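DUF574 domain-containing protein (Thermobifida fusca, PDB 2QE6) binds S-adenosylmethionine and is probably a methyltransferase of the Rossmann-like class, though its substrate is not known. Local coordinates at residues Leu167-Pro172 against Glu218-Arg222; Ser196-Leu202 against Gln263-Ala267. The protein carries 1 engineered substitution. All blocks are in the same frame, centred on the assembly; numbering follows the deposited sequence.

Contact 1: residues Leu167-Pro172 against Glu218-Arg222. With SAM (S-adenosylmethionine), chain F.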
loop_
_atom_site.group_PDB
_atom_site.type_symbol
_atom_site.label_atom_id
_atom_site.label_comp_id
_atom_site.label_asym_id
_atom_site.label_seq_id
_atom_site.Cartn_x
_atom_site.Cartn_y
_atom_site.Cartn_z
ATOM N N LEU A 167 3.647 -2.847 -4.448
ATOM C CA LEU A 167 4.617 -2.989 -5.560
ATOM C C LEU A 167 4.949 -4.446 -5.854
ATOM O O LEU A 167 5.172 -4.814 -7.004
ATOM C CB LEU A 167 5.929 -2.204 -5.300
ATOM C CG LEU A 167 7.056 -2.165 -6.376
ATOM C CD1 LEU A 167 6.530 -1.635 -7.700
ATOM C CD2 LEU A 167 8.326 -1.332 -5.957
ATOM N N HIS A 168 5.018 -5.268 -4.811
ATOM C CA HIS A 168 5.416 -6.682 -4.992
ATOM C C HIS A 168 4.296 -7.545 -5.610
ATOM O O HIS A 168 4.480 -8.721 -5.836
ATOM C CB HIS A 168 5.929 -7.289 -3.665
ATOM C CG HIS A 168 5.023 -7.076 -2.482
ATOM N ND1 HIS A 168 5.101 -5.970 -1.672
ATOM C CD2 HIS A 168 4.000 -7.823 -1.998
ATOM C CE1 HIS A 168 4.190 -6.056 -0.721
ATOM N NE2 HIS A 168 3.497 -7.165 -0.905
ATOM N N TYR A 169 3.124 -6.957 -5.886
ATOM C CA TYR A 169 2.070 -7.662 -6.638
ATOM C C TYR A 169 2.077 -7.299 -8.122
ATOM O O TYR A 169 1.195 -7.758 -8.866
ATOM C CB TYR A 169 0.671 -7.393 -6.013
ATOM C CG TYR A 169 0.607 -7.842 -4.574
ATOM C CD1 TYR A 169 0.859 -9.172 -4.224
ATOM C CD2 TYR A 169 0.382 -6.933 -3.566
ATOM C CE1 TYR A 169 0.883 -9.578 -2.894
ATOM C CE2 TYR A 169 0.385 -7.317 -2.252
ATOM C CZ TYR A 169 0.612 -8.639 -1.916
ATOM O OH TYR A 169 0.612 -8.971 -0.592
ATOM N N LEU A 170 3.043 -6.464 -8.549
ATOM C CA LEU A 170 3.187 -6.078 -9.961
ATOM C C LEU A 170 4.317 -6.894 -10.553
ATOM O O LEU A 170 5.445 -6.799 -10.116
ATOM C CB LEU A 170 3.479 -4.570 -10.134
ATOM C CG LEU A 170 2.406 -3.581 -9.609
ATOM C CD1 LEU A 170 2.808 -2.105 -9.799
ATOM C CD2 LEU A 170 1.072 -3.847 -10.267
ATOM N N SER A 171 4.013 -7.652 -11.582
ATOM C CA SER A 171 5.004 -8.562 -12.158
ATOM C C SER A 171 6.020 -7.796 -12.945
ATOM O O SER A 171 5.757 -6.657 -13.353
ATOM C CB SER A 171 4.333 -9.604 -13.072
ATOM O OG SER A 171 3.617 -9.000 -14.117
ATOM N N PRO A 172 7.184 -8.422 -13.191
ATOM C CA PRO A 172 8.172 -7.849 -14.055
ATOM C C PRO A 172 7.652 -7.414 -15.433
ATOM O O PRO A 172 8.190 -6.472 -16.013
ATOM C CB PRO A 172 9.180 -9.000 -14.228
ATOM C CG PRO A 172 9.138 -9.684 -12.992
ATOM C CD PRO A 172 7.678 -9.688 -12.608
ATOM N N GLU A 218 0.511 -13.534 -7.507
ATOM C CA GLU A 218 1.606 -12.595 -7.764
ATOM C C GLU A 218 2.429 -12.450 -6.501
ATOM O O GLU A 218 1.870 -12.536 -5.416
ATOM C CB GLU A 218 1.035 -11.217 -8.104
ATOM C CG GLU A 218 0.168 -11.155 -9.374
ATOM C CD GLU A 218 0.982 -11.337 -10.629
ATOM O OE1 GLU A 218 2.230 -11.367 -10.516
ATOM O OE2 GLU A 218 0.363 -11.519 -11.714
ATOM N N GLY A 219 3.739 -12.218 -6.633
ATOM C CA GLY A 219 4.607 -11.978 -5.440
ATOM C C GLY A 219 6.059 -11.878 -5.829
ATOM O O GLY A 219 6.640 -12.841 -6.292
ATOM N N TRP A 220 6.598 -10.661 -5.787
ATOM C CA TRP A 220 7.884 -10.388 -6.451
ATOM C C TRP A 220 8.735 -9.589 -5.464
ATOM O O TRP A 220 8.424 -8.454 -5.168
ATOM C CB TRP A 220 7.646 -9.613 -7.768
ATOM C CG TRP A 220 6.694 -10.283 -8.632
ATOM C CD1 TRP A 220 5.345 -10.100 -8.696
ATOM C CD2 TRP A 220 7.002 -11.302 -9.561
ATOM N NE1 TRP A 220 4.799 -10.943 -9.621
ATOM C CE2 TRP A 220 5.795 -11.705 -10.159
ATOM C CE3 TRP A 220 8.182 -11.929 -9.924
ATOM C CZ2 TRP A 220 5.736 -12.697 -11.118
ATOM C CZ3 TRP A 220 8.120 -12.928 -10.895
ATOM C CH2 TRP A 220 6.886 -13.293 -11.465
ATOM N N ALA A 221 9.756 -10.211 -4.897
ATOM C CA ALA A 221 10.666 -9.486 -4.005
ATOM C C ALA A 221 11.689 -8.727 -4.861
ATOM O O ALA A 221 12.426 -9.336 -5.649
ATOM C CB ALA A 221 11.367 -10.478 -3.036
ATOM N N ARG A 222 11.758 -7.412 -4.712
ATOM C CA ARG A 222 12.668 -6.598 -5.546
ATOM C C ARG A 222 13.857 -6.139 -4.721
ATOM O O ARG A 222 13.712 -5.842 -3.549
ATOM C CB ARG A 222 11.936 -5.406 -6.191
ATOM C CG ARG A 222 11.053 -5.828 -7.317
ATOM C CD ARG A 222 10.404 -4.696 -8.137
ATOM N NE ARG A 222 9.796 -5.293 -9.341
ATOM C CZ ARG A 222 8.552 -5.763 -9.466
ATOM N NH1 ARG A 222 7.632 -5.611 -8.504
ATOM N NH2 ARG A 222 8.202 -6.327 -10.611
HETATM N N SAM F . -1.900 -0.822 0.885
HETATM C CA SAM F . -2.270 -1.555 2.159
HETATM C C SAM F . -1.107 -1.498 3.124
HETATM O O SAM F . -1.302 -1.564 4.332
HETATM O OXT SAM F . 0.053 -1.414 2.697
HETATM C CB SAM F . -2.640 -3.043 2.005
HETATM C CG SAM F . -1.520 -3.969 1.505
HETATM S SD SAM F . -2.015 -5.684 1.129
HETATM C CE SAM F . -3.756 -5.488 1.580
HETATM C "C5'" SAM F . -2.181 -5.450 -0.653
HETATM C "C4'" SAM F . -3.475 -4.894 -1.261
HETATM O "O4'" SAM F . -3.259 -4.598 -2.645
HETATM C "C3'" SAM F . -4.658 -5.876 -1.229
HETATM O "O3'" SAM F . -5.808 -5.277 -0.660
HETATM C "C2'" SAM F . -4.901 -6.305 -2.668
HETATM O "O2'" SAM F . -6.242 -6.721 -2.955
HETATM C "C1'" SAM F . -4.395 -5.060 -3.390
HETATM N N9 SAM F . -4.012 -5.390 -4.764
HETATM C C8 SAM F . -3.012 -6.247 -5.219
HETATM N N7 SAM F . -3.016 -6.230 -6.578
HETATM C C5 SAM F . -3.996 -5.360 -6.980
HETATM C C6 SAM F . -4.410 -4.948 -8.255
HETATM N N6 SAM F . -3.812 -5.476 -9.359
HETATM N N1 SAM F . -5.442 -4.028 -8.325
HETATM C C2 SAM F . -6.063 -3.505 -7.173
HETATM N N3 SAM F . -5.656 -3.922 -5.909
HETATM C C4 SAM F . -4.627 -4.827 -5.840
#

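Contact 2: residues Ser196-Leu202 against Gln263-Ala267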
loop_
_atom_site.group_PDB
_atom_site.type_symbol
_atom_site.label_atom_id
_atom_site.label_comp_id
_atom_site.label_asym_id
_atom_site.label_seq_id
_atom_site.Cartn_x
_atom_site.Cartn_y
_atom_site.Cartn_z
ATOM N N SER A 196 7.426 -2.257 -0.440
ATOM C CA SER A 196 7.610 -3.462 -1.227
ATOM C C SER A 196 8.356 -4.491 -0.403
ATOM O O SER A 196 9.285 -4.154 0.308
ATOM C CB SER A 196 8.446 -3.171 -2.452
ATOM O OG SER A 196 8.688 -4.384 -3.226
ATOM N N LEU A 197 7.963 -5.748 -0.561
ATOM C CA LEU A 197 8.803 -6.861 -0.243
ATOM C C LEU A 197 10.160 -6.695 -0.927
ATOM O O LEU A 197 10.234 -6.412 -2.137
ATOM C CB LEU A 197 8.083 -8.142 -0.693
ATOM C CG LEU A 197 8.679 -9.528 -0.443
ATOM C CD1 LEU A 197 9.004 -9.794 1.056
ATOM C CD2 LEU A 197 7.679 -10.520 -0.993
ATOM N N VAL A 198 11.243 -6.909 -0.168
ATOM C CA VAL A 198 12.609 -6.583 -0.638
ATOM C C VAL A 198 13.429 -7.864 -0.674
ATOM O O VAL A 198 13.178 -8.788 0.082
ATOM C CB VAL A 198 13.303 -5.467 0.240
ATOM C CG1 VAL A 198 13.692 -5.993 1.619
ATOM C CG2 VAL A 198 14.526 -4.865 -0.503
ATOM N N ASP A 199 14.352 -7.948 -1.624
ATOM C CA ASP A 199 15.371 -9.005 -1.661
ATOM C C ASP A 199 16.687 -8.301 -1.316
ATOM O O ASP A 199 17.239 -7.561 -2.131
ATOM C CB ASP A 199 15.467 -9.650 -3.053
ATOM C CG ASP A 199 16.436 -10.821 -3.120
ATOM O OD1 ASP A 199 17.225 -11.011 -2.193
ATOM O OD2 ASP A 199 16.431 -11.543 -4.127
ATOM N N THR A 200 17.187 -8.556 -0.107
ATOM C CA THR A 200 18.525 -8.166 0.294
ATOM C C THR A 200 19.313 -9.451 0.624
ATOM O O THR A 200 20.216 -9.436 1.454
ATOM C CB THR A 200 18.502 -7.185 1.478
ATOM O OG1 THR A 200 17.784 -7.768 2.554
ATOM C CG2 THR A 200 17.819 -5.841 1.096
ATOM N N GLY A 201 18.959 -10.571 -0.018
ATOM C CA GLY A 201 19.672 -11.835 0.171
ATOM C C GLY A 201 19.397 -12.543 1.482
ATOM O O GLY A 201 20.188 -13.325 1.960
ATOM N N LEU A 202 18.280 -12.243 2.121
ATOM C CA LEU A 202 17.887 -12.993 3.315
ATOM C C LEU A 202 16.902 -14.134 2.913
ATOM O O LEU A 202 15.977 -13.931 2.177
ATOM C CB LEU A 202 17.265 -12.051 4.348
ATOM C CG LEU A 202 18.066 -10.769 4.660
ATOM C CD1 LEU A 202 17.298 -9.963 5.710
ATOM C CD2 LEU A 202 19.481 -11.047 5.123
ATOM N N GLN A 263 13.118 -6.798 8.312
ATOM C CA GLN A 263 13.928 -6.836 7.074
ATOM C C GLN A 263 13.240 -7.454 5.852
ATOM O O GLN A 263 13.902 -7.808 4.854
ATOM C CB GLN A 263 15.225 -7.572 7.342
ATOM C CG GLN A 263 16.118 -6.811 8.315
ATOM C CD GLN A 263 17.224 -7.661 8.768
ATOM O OE1 GLN A 263 18.313 -7.541 8.274
ATOM N NE2 GLN A 263 16.943 -8.577 9.673
ATOM N N LEU A 264 11.914 -7.545 5.920
ATOM C CA LEU A 264 11.112 -8.109 4.847
ATOM C C LEU A 264 10.685 -7.062 3.801
ATOM O O LEU A 264 10.506 -7.403 2.653
ATOM C CB LEU A 264 9.863 -8.852 5.416
ATOM C CG LEU A 264 10.126 -10.254 5.998
ATOM C CD1 LEU A 264 8.828 -10.792 6.664
ATOM C CD2 LEU A 264 10.695 -11.208 4.991
ATOM N N GLY A 265 10.514 -5.802 4.202
ATOM C CA GLY A 265 10.101 -4.762 3.281
ATOM C C GLY A 265 10.841 -3.450 3.378
ATOM O O GLY A 265 11.452 -3.139 4.425
HETATM N N MSE A 266 10.782 -2.683 2.276
HETATM C CA MSE A 266 11.343 -1.319 2.232
HETATM C C MSE A 266 10.291 -0.315 1.855
HETATM O O MSE A 266 9.313 -0.664 1.260
HETATM C CB MSE A 266 12.515 -1.213 1.262
HETATM C CG MSE A 266 13.735 -1.944 1.758
HETATM SE SE MSE A 266 15.378 -1.359 1.050
HETATM C CE MSE A 266 16.583 -2.405 2.093
ATOM N N ALA A 267 10.527 0.939 2.224
ATOM C CA ALA A 267 9.647 2.056 1.939
ATOM C C ALA A 267 10.475 3.159 1.251
ATOM O O ALA A 267 11.670 3.309 1.527
ATOM C CB ALA A 267 9.055 2.620 3.244
#

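Contact 1: residues Leu167-Pro172 against Glu218-Arg222
The carbonyl oxygen Leu170 O is gripped end-on by both terminal nitrogens of Arg222, with NH2 at 2.8 Å and NH1 at 3.0 Å from Leu170 O. The oxygen lies within 3° of the guanidinium plane, and the arginine chain, extended from CG to NE, carries the group this far. In this Rossmann-like methyltransferase fold the contact joins the loop after strand 160-163, which reaches the cofactor, to the loop between helices 203-216 and 224-229. Trp220 takes the middle: its N donates to His168 O at 2.9 Å, in the carbonyl plane and on a lone pair. Its indole forms CH-pi contacts through one face, where Pro172 CD sits 3.4 Å from the centroid of the six-membered ring, only 9° off the normal, and Ser171 CA lies over the five-membered ring. At the edge, Trp220 NE1 donates in the ring plane to Glu218 OE1 at 2.8 Å, a nearly straight bond (168°) that helps fix the indole's rotation. Further along, Tyr169 has Glu218 O at its ring edge, and Tyr169 CE2 comes within 3.6 Å of the SAM carbon C5'.

Contact 2: residues Ser196-Leu202 against Gln263-Ala267
Val198 and Met266 lie obliquely across one another, Val198 CG2 resting 3.8 Å from Met266 CG and about as near the selenium of this selenomethionine. CG2 is turned there because it stands anti to the backbone N of Val198, while CG1 faces the opposing backbone, 3.6 Å from Leu264 O. The Met266 chain runs on extended, and its end meets Thr200 tip to tip, with Met266 CE 3.8 Å from Thr200 CG2. Replacing Val198 by an alanine would probably open a gap beside Met266 CG and the selenium, leaving that long side chain freer to turn. Strands 191-197 and 265-271 pair antiparallel here, in the mixed sheet of the Rossmann-like methyltransferase fold. Ser196 and Met266 form a hydrogen-bonded pair, Met266 N reaching Ser196 O at 2.9 Å and Ser196 N reaching Met266 O at 3.0 Å. Next to it, Leu197 and Gly265 form a non-hydrogen-bonded pair. Just past the strand end, Val198 N donates to Leu264 O, and Leu197 CD1 also approaches that oxygen at 3.2 Å. Farther out, Leu202 meets Gln263 at about a right angle, Leu202 CD1 packing 3.6 Å from Gln263 CB.

In the fold
Contacts 1 and 2 lie side by side, their centres about 12 Å apart, and Arg222 joins them. While its guanidinium serves contact 1, its backbone probably bonds to 196-202, with Arg222 O 2.9 Å from Asp199 N and Arg222 N 3.2 Å from Leu197 O. His168 packs across the same boundary, His168 ND1 lying 3.1 Å from Leu197 N. Contact 1 is the one that reaches the cofactor: Tyr169 belongs to the S-adenosylmethionine pocket, and the Leu170 side chain is about 5 Å from that of Val137, another binding residue. Contact 2, at the paired ends of strands 191-197 and 265-271, lies farther from the cofactor, with the Leu197 side chain about 10 Å from that of Tyr27, which also binds S-adenosylmethionine.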